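Local atomic coordinates of transcriptional regulator AdcR (Streptococcus pneumoniae, PDB entry 3TGN), a protein that senses zinc as a homodimeric MarR-family regulator and, when zinc is bound, directly represses the adcRCBA operon and genes for zinc-binding surface proteins. Residues E50-N54 with D89-Y95. Residues are numbered along the deposited sequence; the frame is centred on the assembly and turned at random.
Sequences ESLTN and DARVIFY
Ser-51 meets the 89-95 segment with both its hydroxyl and its carbonyl. OG lies 2.7 Å from Asp-89 OD2 and 2.6 Å from the backbone O of Glu-50, two acceptors competing for one proton. The other carboxylate oxygen, OD1, accepts from the backbone N of Arg-91 through its anti lone pair, forming an Asx turn that helps hold the carboxylate in its rotation. Arg-91, its chain bent at chi3 (51°), brings NH1 to Ser-51 O at 3.1 Å; the acceptor lies near the guanidinium plane, but the donor stands well above the carbonyl plane, with a moderately bent N-H...O angle of 151°. Phe-94 CB sits 3.5 Å above the guanidinium plane, over its centre, while Thr-53 CG2 covers the opposite face, 3.9 Å from NH1, so the group is sandwiched between two carbons. A water accepts from Tyr-95 N and lies 3.1 Å from Leu-52 O, one of several acceptors in its reach, linking the two backbones. Farther out, Ser-51 CB packs against Phe-94 CD2 at 3.9 Å. Thr-53, the N-cap of helix 54-61, bonds through OG1 to the backbone N of Glu-56. The contact thus joins the turn between helices 38-50 and 54-61 to the beta wing of a MarR-type winged helix-turn-helix domain, where strand 94-97 pairs with 81-84.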
ATOM      1  N   GLU B  50      16.912  17.026   6.415  1.00 46.77           N
ATOM      2  CA  GLU B  50      16.322  18.158   5.691  1.00 50.33           C
ATOM      3  C   GLU B  50      15.606  19.246   6.508  1.00 51.00           C
ATOM      4  O   GLU B  50      15.224  20.277   5.953  1.00 52.50           O
ATOM      5  CB  GLU B  50      15.383  17.640   4.598  1.00 52.26           C
ATOM      6  CG  GLU B  50      16.018  16.614   3.672  1.00 53.32           C
ATOM      7  CD  GLU B  50      15.017  15.986   2.724  1.00 54.29           C
ATOM      8  OE1 GLU B  50      15.033  14.745   2.572  1.00 54.21           O
ATOM      9  OE2 GLU B  50      14.211  16.734   2.131  1.00 55.38           O
ATOM     10  N   SER B  51      15.416  19.025   7.804  1.00 52.01           N
ATOM     11  CA  SER B  51      14.731  20.006   8.651  1.00 50.59           C
ATOM     12  C   SER B  51      13.405  20.469   8.042  1.00 48.66           C
ATOM     13  O   SER B  51      13.141  21.669   7.943  1.00 52.49           O
ATOM     14  CB  SER B  51      15.626  21.224   8.906  1.00 50.87           C
ATOM     15  OG  SER B  51      15.609  22.116   7.803  1.00 48.50           O
ATOM     16  N   LEU B  52      12.574  19.512   7.643  1.00 40.72           N
ATOM     17  CA  LEU B  52      11.319  19.811   6.965  1.00 34.52           C
ATOM     18  C   LEU B  52      10.237  20.272   7.938  1.00 30.15           C
ATOM     19  O   LEU B  52      10.321  20.020   9.141  1.00 26.62           O
ATOM     20  CB  LEU B  52      10.838  18.574   6.204  1.00 36.64           C
ATOM     21  CG  LEU B  52      11.858  17.930   5.263  1.00 38.44           C
ATOM     22  CD1 LEU B  52      11.447  16.510   4.902  1.00 42.57           C
ATOM     23  CD2 LEU B  52      12.059  18.774   4.013  1.00 38.09           C
ATOM     24  N   THR B  53       9.218  20.946   7.412  1.00 27.20           N
ATOM     25  CA  THR B  53       8.081  21.357   8.225  1.00 27.74           C
ATOM     26  C   THR B  53       7.111  20.193   8.353  1.00 28.52           C
ATOM     27  O   THR B  53       7.204  19.215   7.610  1.00 30.29           O
ATOM     28  CB  THR B  53       7.326  22.548   7.602  1.00 28.16           C
ATOM     29  OG1 THR B  53       6.638  22.117   6.420  1.00 28.66           O
ATOM     30  CG2 THR B  53       8.290  23.676   7.251  1.00 29.98           C
ATOM     31  N   ASN B  54       6.179  20.301   9.290  1.00 24.72           N
ATOM     32  CA  ASN B  54       5.167  19.269   9.470  1.00 25.98           C
ATOM     33  C   ASN B  54       4.282  19.128   8.236  1.00 30.46           C
ATOM     34  O   ASN B  54       3.766  18.049   7.947  1.00 30.48           O
ATOM     35  CB  ASN B  54       4.322  19.552  10.713  1.00 24.08           C
ATOM     36  CG  ASN B  54       5.074  19.278  12.002  1.00 24.08           C
ATOM     37  OD1 ASN B  54       6.285  19.055  11.992  1.00 22.49           O
ATOM     38  ND2 ASN B  54       4.357  19.290  13.122  1.00 23.89           N
ATOM     39  N   ASP B  89      21.265  26.262   9.024  1.00 27.91           N
ATOM     40  CA  ASP B  89      19.887  26.216   8.547  1.00 27.45           C
ATOM     41  C   ASP B  89      19.253  27.605   8.534  1.00 25.67           C
ATOM     42  O   ASP B  89      19.387  28.365   9.493  1.00 25.22           O
ATOM     43  CB  ASP B  89      19.059  25.278   9.424  1.00 27.18           C
ATOM     44  CG  ASP B  89      17.820  24.767   8.720  1.00 31.63           C
ATOM     45  OD1 ASP B  89      16.929  25.586   8.410  1.00 32.76           O
ATOM     46  OD2 ASP B  89      17.740  23.543   8.479  1.00 32.74           O
ATOM     47  N   ALA B  90      18.554  27.926   7.449  1.00 25.96           N
ATOM     48  CA  ALA B  90      17.926  29.237   7.296  1.00 27.03           C
ATOM     49  C   ALA B  90      16.764  29.460   8.265  1.00 29.13           C
ATOM     50  O   ALA B  90      16.493  30.592   8.674  1.00 24.56           O
ATOM     51  CB  ALA B  90      17.458  29.437   5.860  1.00 26.13           C
ATOM     52  N   ARG B  91      16.085  28.376   8.626  1.00 28.65           N
ATOM     53  CA  ARG B  91      14.890  28.459   9.459  1.00 27.60           C
ATOM     54  C   ARG B  91      15.157  29.122  10.807  1.00 27.31           C
ATOM     55  O   ARG B  91      16.194  28.894  11.430  1.00 31.29           O
ATOM     56  CB  ARG B  91      14.278  27.070   9.656  1.00 28.88           C
ATOM     57  CG  ARG B  91      13.633  26.499   8.401  1.00 29.46           C
ATOM     58  CD  ARG B  91      12.864  25.231   8.712  1.00 29.19           C
ATOM     59  NE  ARG B  91      11.939  25.428   9.823  1.00 31.12           N
ATOM     60  CZ  ARG B  91      11.156  24.477  10.321  1.00 30.96           C
ATOM     61  NH1 ARG B  91      11.183  23.253   9.804  1.00 32.27           N
ATOM     62  NH2 ARG B  91      10.348  24.747  11.335  1.00 27.33           N
ATOM     63  N   VAL B  92      14.212  29.944  11.250  1.00 21.63           N
ATOM     64  CA  VAL B  92      14.340  30.659  12.516  1.00 17.98           C
ATOM     65  C   VAL B  92      14.279  29.700  13.705  1.00 19.38           C
ATOM     66  O   VAL B  92      14.800  29.996  14.783  1.00 17.93           O
ATOM     67  CB  VAL B  92      13.247  31.729  12.660  1.00 16.93           C
ATOM     68  CG1 VAL B  92      13.420  32.808  11.599  1.00 20.01           C
ATOM     69  CG2 VAL B  92      11.878  31.094  12.549  1.00 18.58           C
ATOM     70  N   ILE B  93      13.637  28.556  13.498  1.00 18.14           N
ATOM     71  CA  ILE B  93      13.601  27.498  14.500  1.00 19.09           C
ATOM     72  C   ILE B  93      13.008  26.240  13.878  1.00 21.60           C
ATOM     73  O   ILE B  93      12.038  26.306  13.124  1.00 22.68           O
ATOM     74  CB  ILE B  93      12.788  27.916  15.749  1.00 17.47           C
ATOM     75  CG1 ILE B  93      12.985  26.914  16.889  1.00 19.81           C
ATOM     76  CG2 ILE B  93      11.320  28.061  15.409  1.00 16.41           C
ATOM     77  CD1 ILE B  93      12.393  27.373  18.214  1.00 15.63           C
ATOM     78  N   PHE B  94      13.599  25.094  14.190  1.00 15.22           N
ATOM     79  CA  PHE B  94      13.171  23.844  13.582  1.00 22.24           C
ATOM     80  C   PHE B  94      13.386  22.689  14.543  1.00 20.38           C
ATOM     81  O   PHE B  94      14.061  22.839  15.562  1.00 18.38           O
ATOM     82  CB  PHE B  94      13.957  23.592  12.296  1.00 20.70           C
ATOM     83  CG  PHE B  94      15.443  23.542  12.501  1.00 20.30           C
ATOM     84  CD1 PHE B  94      16.188  24.709  12.552  1.00 21.78           C
ATOM     85  CD2 PHE B  94      16.095  22.330  12.653  1.00 17.99           C
ATOM     86  CE1 PHE B  94      17.559  24.669  12.746  1.00 22.20           C
ATOM     87  CE2 PHE B  94      17.465  22.282  12.847  1.00 20.60           C
ATOM     88  CZ  PHE B  94      18.197  23.454  12.895  1.00 22.23           C
ATOM     89  N   TYR B  95      12.810  21.537  14.213  1.00 18.66           N
ATOM     90  CA  TYR B  95      13.000  20.334  15.010  1.00 20.21           C
ATOM     91  C   TYR B  95      14.204  19.555  14.506  1.00 23.37           C
ATOM     92  O   TYR B  95      14.302  19.245  13.320  1.00 25.00           O
ATOM     93  CB  TYR B  95      11.763  19.439  14.945  1.00 17.24           C
ATOM     94  CG  TYR B  95      10.506  20.043  15.524  1.00 20.35           C
ATOM     95  CD1 TYR B  95      10.334  20.159  16.899  1.00 22.21           C
ATOM     96  CD2 TYR B  95       9.478  20.473  14.696  1.00 20.17           C
ATOM     97  CE1 TYR B  95       9.177  20.703  17.432  1.00 20.06           C
ATOM     98  CE2 TYR B  95       8.319  21.016  15.220  1.00 21.48           C
ATOM     99  CZ  TYR B  95       8.175  21.130  16.587  1.00 20.70           C
ATOM    100  OH  TYR B  95       7.021  21.670  17.107  1.00 20.46           O
TER
HETATM  101  O   HOH W   1      12.138  20.827  11.479  1.00 23.31           O